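Local atomic coordinates of NDP-N-acetyl-D-galactosaminuronic acid dehydrogenase (Methanosarcina mazei Go1, PDB entry 3G79), a protein that probably oxidises UDP-N-acetyl-D-mannosamine to UDP-N-acetyl-D-mannosaminouronate, using two molecules of NAD+. Residues S6-L11 / D203-K208; R98-D103 / Y136-M141; A248-A253 / K327-M332; I364-D369 / D393-N398; L430-A435 / I459-V464. One frame throughout, in Å; residues are numbered along the deposited sequence.

How the interactions relate
Interaction 3 is the most enclosed of the five: all its touching residues are buried, and an amide pair joins two helices of the central region, near the second subunit. Interactions 1, 2 and 4 are partly buried. Interactions 1 and 2 belong to the N-terminal part and touch through Leu11, which packs on Pro139 and Gly140. Interaction 1 is mainly aliphatic. Interaction 2 adds a hydroxyl-to-carbonyl bond to the end of helix 124-136. Interactions 4 and 5 lie in the C-terminal domain, round its parallel sheet, with centres about 24 Å apart. Interaction 4 pairs a tyrosine with a carboxylate on loops. Interaction 5 combines a phenylalanine edge with an ion pair on its exposed side.

Interaction 1. Residues S6-L11 / D203-K208; sequences SKLEKL and DEASTK
Leu8 and Ala205 form the tight part of this contact. Leu8 CD2 lies 3.9 Å from Ala205 CB. The leucine chain swings CG opposite the backbone N (chi1 176°), and this carries its CD2 branch to the 204-208 helix. The same methyl sits 3.9 Å from Ser206 OG and 4.0 Å from Asp203 OD2, so it lies against the capping group of that helix. Asp203 is the N-cap. Its OD2 accepts from Ser206 N at 3.2 Å and from Ser206 OG at 2.5 Å, while Ser206 OG also bonds to Leu176 N.

The other side, at the partly exposed Glu9, is looser. Glu9 points its CB past the neighbouring helix, and its CG comes back to 4.1 Å from Ala205 CB. Its carboxylate turns to its own helix start, where Ser6 and Glu9 form a capping box. Glu9 N gives a nearly straight bond to Ser6 OG at 3.2 Å. The return bond from Ser6 N is modelled too short for its length to be trusted.

The contact joins the N-terminal helix 7-15 to helix 204-214 of the NAD-binding part. The axes of segments 7-11 and 204-208 run 27° from parallel, and both helices begin here. Each polar start is capped within its own segment, so what holds the two segments together is van der Waals packing of aliphatic groups.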
# COMPACT_ATOMS: atom_id res chain seq x y z
N SER A 6 -4.52 -35.03 -22.55
CA SER A 6 -4.05 -35.77 -21.38
C SER A 6 -5.10 -36.79 -20.94
O SER A 6 -6.26 -36.71 -21.30
CB SER A 6 -3.70 -34.83 -20.23
OG SER A 6 -4.81 -34.72 -19.36
N LYS A 7 -4.67 -37.74 -20.14
CA LYS A 7 -5.57 -38.69 -19.50
C LYS A 7 -6.75 -38.01 -18.80
O LYS A 7 -7.90 -38.33 -19.09
CB LYS A 7 -4.80 -39.57 -18.52
CG LYS A 7 -5.61 -40.71 -17.94
CD LYS A 7 -4.76 -41.45 -16.97
CE LYS A 7 -5.55 -42.56 -16.31
NZ LYS A 7 -4.71 -43.24 -15.29
N LEU A 8 -6.48 -37.07 -17.90
CA LEU A 8 -7.54 -36.34 -17.17
C LEU A 8 -8.52 -35.60 -18.11
O LEU A 8 -9.76 -35.74 -17.98
CB LEU A 8 -6.95 -35.38 -16.13
CG LEU A 8 -7.93 -34.48 -15.36
CD1 LEU A 8 -9.02 -35.31 -14.66
CD2 LEU A 8 -7.19 -33.59 -14.36
N GLU A 9 -7.96 -34.84 -19.05
CA GLU A 9 -8.71 -34.13 -20.08
C GLU A 9 -9.74 -35.03 -20.77
O GLU A 9 -10.87 -34.60 -21.02
CB GLU A 9 -7.76 -33.50 -21.10
CG GLU A 9 -6.93 -32.31 -20.59
CD GLU A 9 -5.68 -32.00 -21.46
OE1 GLU A 9 -5.33 -32.81 -22.36
OE2 GLU A 9 -5.06 -30.93 -21.25
N LYS A 10 -9.32 -36.26 -21.08
CA LYS A 10 -10.15 -37.28 -21.77
C LYS A 10 -11.32 -37.74 -20.89
O LYS A 10 -12.49 -37.73 -21.32
CB LYS A 10 -9.35 -38.53 -22.15
CG LYS A 10 -8.30 -38.39 -23.22
CD LYS A 10 -7.39 -39.63 -23.21
CE LYS A 10 -6.59 -39.81 -24.51
NZ LYS A 10 -5.88 -38.57 -24.94
N LEU A 11 -10.99 -38.14 -19.65
CA LEU A 11 -11.97 -38.52 -18.67
C LEU A 11 -12.97 -37.43 -18.49
O LEU A 11 -14.14 -37.69 -18.39
CB LEU A 11 -11.31 -38.74 -17.32
CG LEU A 11 -10.53 -40.01 -17.16
CD1 LEU A 11 -9.65 -39.89 -15.96
CD2 LEU A 11 -11.59 -41.07 -16.99
N ASP A 203 -3.62 -28.19 -11.97
CA ASP A 203 -3.16 -28.16 -13.35
C ASP A 203 -4.26 -27.46 -14.11
O ASP A 203 -5.34 -27.23 -13.53
CB ASP A 203 -2.92 -29.55 -13.94
CG ASP A 203 -3.94 -30.59 -13.48
OD1 ASP A 203 -3.52 -31.76 -13.38
OD2 ASP A 203 -5.14 -30.30 -13.24
N GLU A 204 -3.99 -27.11 -15.36
CA GLU A 204 -4.92 -26.33 -16.17
C GLU A 204 -6.24 -27.06 -16.39
O GLU A 204 -7.30 -26.43 -16.39
CB GLU A 204 -4.30 -25.92 -17.51
CG GLU A 204 -2.79 -25.57 -17.41
CD GLU A 204 -2.46 -24.07 -17.27
OE1 GLU A 204 -1.39 -23.78 -16.70
OE2 GLU A 204 -3.23 -23.21 -17.76
N ALA A 205 -6.19 -28.37 -16.49
CA ALA A 205 -7.40 -29.17 -16.66
C ALA A 205 -8.37 -29.02 -15.48
O ALA A 205 -9.59 -28.89 -15.71
CB ALA A 205 -7.05 -30.63 -16.89
N SER A 206 -7.86 -29.05 -14.25
CA SER A 206 -8.71 -28.95 -13.02
C SER A 206 -9.22 -27.53 -12.82
O SER A 206 -10.36 -27.32 -12.42
CB SER A 206 -7.93 -29.35 -11.76
OG SER A 206 -7.28 -30.60 -11.90
N THR A 207 -8.35 -26.56 -13.09
CA THR A 207 -8.76 -25.16 -13.17
C THR A 207 -9.95 -24.94 -14.09
O THR A 207 -10.91 -24.29 -13.69
CB THR A 207 -7.59 -24.24 -13.63
OG1 THR A 207 -6.56 -24.21 -12.63
CG2 THR A 207 -8.03 -22.85 -13.79
N LYS A 208 -9.90 -25.47 -15.31
CA LYS A 208 -10.96 -25.25 -16.28
C LYS A 208 -12.22 -25.99 -15.89
O LYS A 208 -13.33 -25.49 -16.15
CB LYS A 208 -10.53 -25.64 -17.69
CG LYS A 208 -10.53 -24.44 -18.65
CD LYS A 208 -9.28 -24.42 -19.56
CE LYS A 208 -8.86 -23.00 -19.89
NZ LYS A 208 -7.37 -22.85 -19.84

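Interaction 2. Residues R98-D103 / Y136-M141; sequences RISELD and YLKPGM
In Ile99, chi1 of -74° sets CG2 on the far side from the backbone N, where it lies 4.1 Å from Tyr136 CB. The turn at chi2 (-142°) brings Met141 SD 3.2 Å from Leu102 O and 3.7 Å from Ile99 O. The position of the Met141 CE is doubtful. Ile99 CB also packs 3.9 Å from Tyr136 CB, the two side chains crossing at about a right angle.

The polar link is Ser100. Its OG donates to Tyr136 O at 2.8 Å, in the carbonyl plane and on a lone pair. Lys138 CG lies alongside the same hydroxyl at 3.7 Å. An alanine at Ser100 would remove the donor and is likely to leave the Tyr136 carbonyl without this mate, weakening the hold on the end of helix 124-136.

Further along, Met141 CA meets Asp103 O in a CA-H...O contact of 3.6 Å. The carboxylate of Asp103 turns instead to Lys19 N and Lys20 N. The two loops lead into neighbouring parallel strands, 104-107 and 142-145, of the Rossmann-type sheet. One hydroxyl bond plus apolar and sulfur packing thus ties together the approaches to both strands.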
# COMPACT_ATOMS: atom_id res chain seq x y z
N ARG A 98 -22.75 -41.98 -1.55
CA ARG A 98 -23.29 -41.29 -2.73
C ARG A 98 -22.40 -40.18 -3.34
O ARG A 98 -22.77 -39.59 -4.37
CB ARG A 98 -24.61 -40.63 -2.38
CG ARG A 98 -25.69 -41.54 -1.94
CD ARG A 98 -26.94 -40.86 -2.40
NE ARG A 98 -28.04 -41.01 -1.48
CZ ARG A 98 -29.18 -40.32 -1.56
NH1 ARG A 98 -29.36 -39.41 -2.54
NH2 ARG A 98 -30.13 -40.57 -0.64
N ILE A 99 -21.30 -39.85 -2.69
CA ILE A 99 -20.27 -39.02 -3.34
C ILE A 99 -19.95 -39.72 -4.66
O ILE A 99 -19.79 -39.08 -5.73
CB ILE A 99 -19.01 -38.89 -2.44
CG1 ILE A 99 -19.28 -37.93 -1.26
CG2 ILE A 99 -17.78 -38.45 -3.24
CD1 ILE A 99 -18.37 -38.21 -0.07
N SER A 100 -19.91 -41.04 -4.61
CA SER A 100 -19.69 -41.81 -5.82
C SER A 100 -20.51 -41.40 -7.04
O SER A 100 -20.02 -41.56 -8.16
CB SER A 100 -19.75 -43.30 -5.57
OG SER A 100 -18.47 -43.73 -5.13
N GLU A 101 -21.72 -40.89 -6.84
CA GLU A 101 -22.61 -40.63 -7.97
C GLU A 101 -22.30 -39.27 -8.65
O GLU A 101 -22.95 -38.91 -9.62
CB GLU A 101 -24.09 -40.62 -7.53
CG GLU A 101 -24.60 -41.79 -6.63
CD GLU A 101 -25.93 -41.45 -5.89
OE1 GLU A 101 -26.64 -42.40 -5.45
OE2 GLU A 101 -26.25 -40.24 -5.76
N LEU A 102 -21.34 -38.50 -8.14
CA LEU A 102 -21.22 -37.10 -8.54
C LEU A 102 -20.19 -36.78 -9.59
O LEU A 102 -19.20 -37.48 -9.73
CB LEU A 102 -20.93 -36.20 -7.33
CG LEU A 102 -21.76 -36.51 -6.10
CD1 LEU A 102 -21.19 -35.74 -4.93
CD2 LEU A 102 -23.19 -36.13 -6.41
N ASP A 103 -20.45 -35.68 -10.28
CA ASP A 103 -19.47 -35.00 -11.16
C ASP A 103 -18.50 -34.13 -10.40
O ASP A 103 -17.34 -34.01 -10.80
CB ASP A 103 -20.20 -34.16 -12.18
CG ASP A 103 -21.00 -35.00 -13.14
OD1 ASP A 103 -22.21 -34.73 -13.31
OD2 ASP A 103 -20.40 -35.95 -13.70
N TYR A 136 -14.66 -42.29 -1.44
CA TYR A 136 -15.68 -42.63 -2.44
C TYR A 136 -15.37 -42.06 -3.84
O TYR A 136 -16.13 -42.24 -4.81
CB TYR A 136 -17.08 -42.27 -1.93
CG TYR A 136 -17.53 -43.08 -0.74
CD1 TYR A 136 -17.88 -44.44 -0.88
CD2 TYR A 136 -17.59 -42.52 0.54
CE1 TYR A 136 -18.28 -45.21 0.22
CE2 TYR A 136 -18.01 -43.29 1.66
CZ TYR A 136 -18.34 -44.64 1.48
OH TYR A 136 -18.75 -45.41 2.54
N LEU A 137 -14.20 -41.44 -3.93
CA LEU A 137 -13.71 -40.82 -5.15
C LEU A 137 -13.70 -41.77 -6.36
O LEU A 137 -13.26 -42.94 -6.24
CB LEU A 137 -12.31 -40.22 -4.93
CG LEU A 137 -11.74 -39.31 -6.01
CD1 LEU A 137 -12.64 -38.09 -6.23
CD2 LEU A 137 -10.35 -38.88 -5.60
N LYS A 138 -14.18 -41.27 -7.50
CA LYS A 138 -14.21 -42.02 -8.76
C LYS A 138 -13.46 -41.25 -9.84
O LYS A 138 -13.31 -40.06 -9.73
CB LYS A 138 -15.65 -42.33 -9.20
CG LYS A 138 -16.45 -43.17 -8.20
CD LYS A 138 -16.45 -44.69 -8.45
CE LYS A 138 -15.41 -45.44 -7.61
NZ LYS A 138 -15.88 -46.79 -7.16
N PRO A 139 -12.96 -41.93 -10.87
CA PRO A 139 -12.24 -41.31 -11.98
C PRO A 139 -13.05 -40.21 -12.66
O PRO A 139 -14.24 -40.42 -12.92
CB PRO A 139 -12.08 -42.47 -12.97
CG PRO A 139 -12.04 -43.70 -12.08
CD PRO A 139 -12.87 -43.42 -10.89
N GLY A 140 -12.41 -39.09 -12.98
CA GLY A 140 -13.11 -37.99 -13.63
C GLY A 140 -13.90 -37.03 -12.75
O GLY A 140 -14.32 -35.96 -13.18
N MET A 141 -14.13 -37.40 -11.50
CA MET A 141 -14.72 -36.48 -10.56
C MET A 141 -13.84 -35.23 -10.35
O MET A 141 -12.61 -35.30 -10.48
CB MET A 141 -14.89 -37.19 -9.22
CG MET A 141 -15.80 -38.42 -9.33
SD MET A 141 -16.86 -38.63 -7.90
CE MET A 141 -15.73 -39.29 -6.73

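Interaction 3. Residues A248-A253 / K327-M332; sequences AINQLA and KVNDFM
Asn250 and Asn329 meet at about a right angle, with their amide planes 90° apart. Asn250 ND2 donates to Asn329 OD1 at 2.9 Å. The bond is bent, with an N-H...O angle of 147°, and the donor is tilted 33° from the carbonyl plane. It is one part of a longer chain of bonds. Asn250 OD1 accepts from Gly286 N, and Asn329 ND2 gives to Asp243 OD1, so both ends of each buried amide are engaged and their rotation is fixed.

Met332 crosses Asn250 at a slant. Its CG lies 3.7 Å from Asn250 ND2. The methyl end is modelled too near Asn250 CB to be relied on.

Val328 fills the adjoining position. It directs CG1 to the other helix, 4.2 Å from both Asn250 CB and Gln251 N. The Gln251 CB is slightly farther from this methyl, at 4.4 Å. Tyr314 of the second subunit packs on both Gln251 and Val328, so the pair is covered from across the dimer.

The axes of segments 248-253 and 327-332 come within 9.4 Å. Helix 228-258, which runs through the central domain, thus crosses helix 321-345 with an amide pair buried beside Val328 and Met332. Long helices of this kind at the subunit interface are characteristic of the UDP-glucose/GDP-mannose dehydrogenase family.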
# COMPACT_ATOMS: atom_id res chain seq x y z
N ALA A 248 2.56 0.52 8.02
CA ALA A 248 3.00 1.77 7.36
C ALA A 248 2.56 3.06 8.01
O ALA A 248 3.44 3.92 8.26
CB ALA A 248 2.62 1.82 5.87
N ILE A 249 1.24 3.25 8.25
CA ILE A 249 0.84 4.53 8.83
C ILE A 249 1.21 4.55 10.30
O ILE A 249 1.56 5.61 10.82
CB ILE A 249 -0.68 4.94 8.78
CG1 ILE A 249 -1.52 3.83 8.25
CG2 ILE A 249 -0.93 6.42 8.25
CD1 ILE A 249 -1.78 2.84 9.32
N ASN A 250 1.06 3.40 10.96
CA ASN A 250 1.35 3.30 12.38
C ASN A 250 2.74 3.83 12.54
O ASN A 250 3.00 4.64 13.40
CB ASN A 250 1.24 1.86 12.89
CG ASN A 250 -0.18 1.48 13.27
OD1 ASN A 250 -1.03 2.35 13.48
ND2 ASN A 250 -0.45 0.18 13.38
N GLN A 251 3.63 3.36 11.69
CA GLN A 251 5.00 3.82 11.65
C GLN A 251 5.13 5.32 11.41
O GLN A 251 5.96 5.98 12.02
CB GLN A 251 5.76 3.07 10.55
CG GLN A 251 7.02 3.73 10.13
CD GLN A 251 8.20 3.27 10.91
OE1 GLN A 251 8.16 3.16 12.16
NE2 GLN A 251 9.29 3.00 10.19
N LEU A 252 4.30 5.87 10.54
CA LEU A 252 4.45 7.27 10.22
C LEU A 252 3.97 8.04 11.45
O LEU A 252 4.55 9.08 11.79
CB LEU A 252 3.63 7.64 8.98
CG LEU A 252 3.92 8.77 8.02
CD1 LEU A 252 2.65 9.61 7.96
CD2 LEU A 252 5.24 9.61 8.24
N ALA A 253 2.96 7.48 12.12
CA ALA A 253 2.48 8.04 13.37
C ALA A 253 3.63 8.14 14.39
O ALA A 253 3.85 9.21 14.93
CB ALA A 253 1.26 7.24 13.92
N LYS A 327 5.83 -6.75 13.49
CA LYS A 327 6.42 -6.25 14.73
C LYS A 327 6.03 -4.80 15.03
O LYS A 327 5.90 -4.42 16.21
CB LYS A 327 7.93 -6.39 14.72
CG LYS A 327 8.46 -7.80 14.83
CD LYS A 327 9.97 -7.71 14.52
CE LYS A 327 10.69 -9.05 14.47
NZ LYS A 327 11.95 -8.82 13.74
N VAL A 328 5.87 -3.99 13.98
CA VAL A 328 5.42 -2.60 14.12
C VAL A 328 4.04 -2.68 14.77
O VAL A 328 3.83 -2.22 15.91
CB VAL A 328 5.46 -1.84 12.77
CG1 VAL A 328 4.73 -0.52 12.82
CG2 VAL A 328 6.88 -1.58 12.36
N ASN A 329 3.13 -3.37 14.11
CA ASN A 329 1.77 -3.54 14.59
C ASN A 329 1.65 -4.20 15.99
O ASN A 329 0.78 -3.79 16.78
CB ASN A 329 0.97 -4.29 13.54
CG ASN A 329 0.69 -3.44 12.28
OD1 ASN A 329 0.76 -2.19 12.32
ND2 ASN A 329 0.37 -4.11 11.17
N ASP A 330 2.53 -5.17 16.30
CA ASP A 330 2.60 -5.78 17.65
C ASP A 330 3.08 -4.78 18.70
O ASP A 330 2.84 -4.99 19.89
CB ASP A 330 3.52 -7.03 17.75
CG ASP A 330 2.88 -8.34 17.18
OD1 ASP A 330 1.67 -8.42 17.00
OD2 ASP A 330 3.65 -9.30 16.91
N PHE A 331 3.75 -3.71 18.26
CA PHE A 331 4.34 -2.75 19.18
C PHE A 331 3.35 -1.76 19.73
O PHE A 331 3.54 -1.20 20.81
CB PHE A 331 5.46 -1.99 18.49
CG PHE A 331 6.11 -0.94 19.36
CD1 PHE A 331 6.78 -1.31 20.54
CD2 PHE A 331 6.08 0.39 18.99
CE1 PHE A 331 7.42 -0.34 21.34
CE2 PHE A 331 6.70 1.36 19.78
CZ PHE A 331 7.37 1.00 20.95
N MET A 332 2.29 -1.52 18.98
CA MET A 332 1.40 -0.43 19.27
C MET A 332 0.78 -0.49 20.66
O MET A 332 0.66 0.57 21.29
CB MET A 332 0.39 -0.25 18.14
CG MET A 332 1.10 0.05 16.78
SD MET A 332 2.20 1.49 16.81
CE MET A 332 3.14 1.22 15.37

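Interaction 4. Residues I364-D369 / D393-N398; sequences IKDSDD and DPYVVN
Asp393 comes nearest Ser367, its OD2 lying 4.4 Å from Ser367 O, but its main work is local. OD2 accepts from Tyr395 N at 2.9 Å and Val396 N at 2.8 Å, from opposite faces of the carboxylate plane. The first bond makes an Asx turn, and the second extends it to an Asx motif. Its OD1 is held by Trp361 N, Ala362 N and His424 NE2.

Pro394 follows, with CB over one face of the Tyr395 ring. Asp366 O lies over the centre of the other face. Tyr395 OH donates to Asp366 OD2 at 2.6 Å, arriving from above the carboxylate plane. Tyr395 CB rests 3.4 Å from Ser367 O. A phenylalanine in place of Tyr395 would probably leave Asp366 OD2 without this donor and the ring less firmly fixed.

Val396 ends the contact, placing CG2 3.8 Å from Asp368 C. The loops follow parallel strands 355-359 and 388-392, so the contact lies at the carboxyl ends of strands in a Rossmann-like UDP-binding domain.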
# COMPACT_ATOMS: atom_id res chain seq x y z
N ILE A 364 -12.77 -3.31 16.58
CA ILE A 364 -13.53 -2.60 15.51
C ILE A 364 -14.66 -1.74 16.04
O ILE A 364 -15.41 -2.17 16.91
CB ILE A 364 -14.15 -3.55 14.40
CG1 ILE A 364 -13.30 -4.80 14.14
CG2 ILE A 364 -14.38 -2.76 13.10
CD1 ILE A 364 -13.76 -5.96 14.94
N LYS A 365 -14.79 -0.54 15.47
CA LYS A 365 -15.81 0.43 15.82
C LYS A 365 -17.16 -0.25 15.96
O LYS A 365 -17.80 -0.53 14.96
CB LYS A 365 -15.89 1.53 14.76
CG LYS A 365 -16.97 2.58 14.97
CD LYS A 365 -16.83 3.70 13.94
CE LYS A 365 -17.77 4.90 14.20
NZ LYS A 365 -17.51 6.08 13.26
N ASP A 366 -17.56 -0.55 17.19
CA ASP A 366 -18.89 -1.13 17.53
C ASP A 366 -19.07 -2.63 17.29
O ASP A 366 -20.17 -3.08 16.99
CB ASP A 366 -20.02 -0.31 16.90
CG ASP A 366 -20.11 1.08 17.50
OD1 ASP A 366 -20.35 2.04 16.74
OD2 ASP A 366 -19.93 1.22 18.74
N SER A 367 -18.01 -3.40 17.47
CA SER A 367 -18.08 -4.83 17.26
C SER A 367 -18.09 -5.58 18.56
O SER A 367 -17.56 -5.10 19.55
CB SER A 367 -16.88 -5.31 16.47
OG SER A 367 -16.73 -6.71 16.62
N ASP A 368 -18.67 -6.78 18.55
CA ASP A 368 -18.69 -7.67 19.71
C ASP A 368 -17.52 -8.66 19.81
O ASP A 368 -17.58 -9.61 20.59
CB ASP A 368 -20.03 -8.44 19.78
CG ASP A 368 -20.19 -9.53 18.70
OD1 ASP A 368 -21.29 -10.11 18.64
OD2 ASP A 368 -19.25 -9.82 17.93
N ASP A 369 -16.47 -8.47 19.03
CA ASP A 369 -15.45 -9.49 19.00
C ASP A 369 -14.06 -9.01 19.37
O ASP A 369 -13.58 -7.95 18.92
CB ASP A 369 -15.42 -10.19 17.63
CG ASP A 369 -14.52 -9.48 16.64
OD1 ASP A 369 -13.70 -10.17 15.97
OD2 ASP A 369 -14.65 -8.24 16.59
N ASP A 393 -16.72 -1.91 27.65
CA ASP A 393 -17.08 -2.19 26.27
C ASP A 393 -18.58 -2.45 26.18
O ASP A 393 -19.12 -3.31 26.91
CB ASP A 393 -16.29 -3.38 25.74
CG ASP A 393 -16.37 -3.49 24.24
OD1 ASP A 393 -15.42 -3.05 23.55
OD2 ASP A 393 -17.41 -4.01 23.77
N PRO A 394 -19.27 -1.73 25.26
CA PRO A 394 -20.73 -1.81 25.20
C PRO A 394 -21.20 -3.13 24.64
O PRO A 394 -22.35 -3.50 24.84
CB PRO A 394 -21.12 -0.68 24.22
CG PRO A 394 -19.87 0.08 23.97
CD PRO A 394 -18.74 -0.87 24.19
N TYR A 395 -20.29 -3.86 24.00
CA TYR A 395 -20.66 -5.02 23.17
C TYR A 395 -20.10 -6.34 23.63
O TYR A 395 -20.76 -7.37 23.51
CB TYR A 395 -20.21 -4.79 21.72
CG TYR A 395 -20.69 -3.49 21.19
CD1 TYR A 395 -21.99 -3.36 20.72
CD2 TYR A 395 -19.85 -2.37 21.18
CE1 TYR A 395 -22.45 -2.14 20.24
CE2 TYR A 395 -20.30 -1.14 20.71
CZ TYR A 395 -21.60 -1.04 20.24
OH TYR A 395 -22.06 0.16 19.76
N VAL A 396 -18.88 -6.33 24.12
CA VAL A 396 -18.22 -7.58 24.41
C VAL A 396 -18.68 -8.12 25.75
O VAL A 396 -18.42 -7.55 26.80
CB VAL A 396 -16.67 -7.46 24.31
CG1 VAL A 396 -16.00 -8.82 24.49
CG2 VAL A 396 -16.30 -6.91 22.96
N VAL A 397 -19.40 -9.23 25.70
CA VAL A 397 -19.77 -9.90 26.92
C VAL A 397 -19.04 -11.24 26.98
O VAL A 397 -18.89 -11.93 25.95
CB VAL A 397 -21.33 -10.01 27.06
CG1 VAL A 397 -21.91 -11.07 26.13
CG2 VAL A 397 -21.75 -10.23 28.53
N ASN A 398 -18.54 -11.59 28.16
CA ASN A 398 -18.00 -12.92 28.43
C ASN A 398 -16.67 -13.19 27.75
O ASN A 398 -16.58 -14.05 26.86
CB ASN A 398 -19.01 -14.03 28.06
CG ASN A 398 -20.08 -14.22 29.11
OD1 ASN A 398 -21.26 -14.37 28.79
ND2 ASN A 398 -19.67 -14.22 30.38

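Interaction 5. Residues L430-A435 / I459-V464; sequences LKADWA and IGKGFV
Ala432 and Lys461 are the nearest backbone pair, their CA atoms 6.7 Å apart, where the start of helix 432-439 faces a type I turn, Ile459 to Gly462. This turn belongs to a Schellman motif that ends helix 455-459, with Gly462 as its C-prime residue at a positive phi of 96°. The chain then enters strand 464-467, at the edge of the parallel sheet of the Rossmann-like C-terminal domain.

The Lys461 chain sets out with CG trailing away from the backbone N (chi1 -172°) and bends at chi2. Its aliphatic part passes Ala432, with Lys461 CG 4.0 Å from Ala432 CB. Its ammonium group then reaches the exposed Asp433 and makes a salt bridge to OD1. The two side chains cross at about a right angle. The distance is modelled implausibly short and the OD1 position is less sure, so the pairing is clearer than its length.

Phe463 fills the buried side. Its CZ touches Ala435 CB at 3.9 Å, and its CE1 lies 4.3 Å from Ala432 CB. Phe458 meets the same ring edge-to-face, and Pro444 and Ile446 also pack on Phe463. The Ala432 carbonyl oxygen lies at the ring edge, in its plane, 3.6 Å from Phe463 CE1.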
# COMPACT_ATOMS: atom_id res chain seq x y z
N LEU A 430 -18.15 10.75 24.06
CA LEU A 430 -17.57 11.13 25.36
C LEU A 430 -17.23 12.62 25.44
O LEU A 430 -16.42 13.14 24.65
CB LEU A 430 -16.33 10.27 25.70
CG LEU A 430 -15.62 10.48 27.06
CD1 LEU A 430 -16.40 9.90 28.23
CD2 LEU A 430 -14.24 9.91 27.05
N LYS A 431 -17.86 13.30 26.39
CA LYS A 431 -17.68 14.75 26.56
C LYS A 431 -16.73 15.05 27.72
O LYS A 431 -16.78 14.39 28.77
CB LYS A 431 -19.05 15.47 26.73
CG LYS A 431 -20.22 14.56 27.14
CD LYS A 431 -21.32 15.31 27.93
CE LYS A 431 -22.28 14.31 28.63
NZ LYS A 431 -22.89 14.83 29.92
N ALA A 432 -15.85 16.04 27.53
CA ALA A 432 -14.80 16.33 28.49
C ALA A 432 -15.29 16.53 29.95
O ALA A 432 -14.77 15.91 30.87
CB ALA A 432 -13.93 17.54 28.03
N ASP A 433 -16.29 17.39 30.13
CA ASP A 433 -16.87 17.70 31.45
C ASP A 433 -17.12 16.46 32.28
O ASP A 433 -16.75 16.37 33.45
CB ASP A 433 -18.24 18.35 31.28
CG ASP A 433 -18.17 19.78 30.89
OD1 ASP A 433 -17.12 20.41 31.12
OD2 ASP A 433 -19.19 20.28 30.35
N TRP A 434 -17.80 15.52 31.63
CA TRP A 434 -18.32 14.33 32.26
C TRP A 434 -17.18 13.44 32.73
O TRP A 434 -17.16 13.02 33.88
CB TRP A 434 -19.23 13.59 31.28
CG TRP A 434 -19.96 12.49 31.91
CD1 TRP A 434 -21.18 12.57 32.51
CD2 TRP A 434 -19.54 11.13 32.00
NE1 TRP A 434 -21.55 11.32 32.97
CE2 TRP A 434 -20.56 10.42 32.67
CE3 TRP A 434 -18.41 10.43 31.57
CZ2 TRP A 434 -20.48 9.05 32.94
CZ3 TRP A 434 -18.34 9.07 31.83
CH2 TRP A 434 -19.37 8.39 32.51
N ALA A 435 -16.24 13.17 31.84
CA ALA A 435 -15.09 12.33 32.18
C ALA A 435 -14.26 13.00 33.26
O ALA A 435 -13.72 12.33 34.15
CB ALA A 435 -14.24 12.02 30.95
N ILE A 459 -8.13 19.22 26.50
CA ILE A 459 -7.03 20.05 26.98
C ILE A 459 -7.56 21.30 27.72
O ILE A 459 -7.10 21.63 28.81
CB ILE A 459 -6.10 20.44 25.80
CG1 ILE A 459 -5.32 19.24 25.26
CG2 ILE A 459 -5.15 21.49 26.20
CD1 ILE A 459 -4.57 19.53 23.95
N GLY A 460 -8.54 21.97 27.12
CA GLY A 460 -9.08 23.21 27.70
C GLY A 460 -9.78 23.02 29.04
O GLY A 460 -10.09 23.98 29.74
N LYS A 461 -10.01 21.75 29.37
CA LYS A 461 -10.80 21.34 30.51
C LYS A 461 -9.88 20.69 31.56
O LYS A 461 -10.36 19.98 32.46
CB LYS A 461 -11.87 20.35 30.02
CG LYS A 461 -12.93 19.93 31.02
CD LYS A 461 -14.09 20.93 31.14
CE LYS A 461 -14.83 20.71 32.49
NZ LYS A 461 -15.97 21.67 32.79
N GLY A 462 -8.57 20.91 31.40
CA GLY A 462 -7.58 20.47 32.37
C GLY A 462 -6.87 19.14 32.11
O GLY A 462 -5.89 18.80 32.82
N PHE A 463 -7.33 18.38 31.11
CA PHE A 463 -6.79 17.03 30.88
C PHE A 463 -5.36 17.06 30.43
O PHE A 463 -4.89 18.09 29.94
CB PHE A 463 -7.54 16.33 29.78
CG PHE A 463 -8.76 15.68 30.22
CD1 PHE A 463 -9.94 16.40 30.34
CD2 PHE A 463 -8.77 14.32 30.48
CE1 PHE A 463 -11.14 15.75 30.74
CE2 PHE A 463 -9.95 13.67 30.88
CZ PHE A 463 -11.13 14.37 30.99
N VAL A 464 -4.70 15.92 30.57
CA VAL A 464 -3.43 15.73 29.92
C VAL A 464 -3.64 14.71 28.82
O VAL A 464 -4.04 13.56 29.11
CB VAL A 464 -2.38 15.19 30.87
CG1 VAL A 464 -1.04 15.05 30.11
CG2 VAL A 464 -2.25 16.08 32.11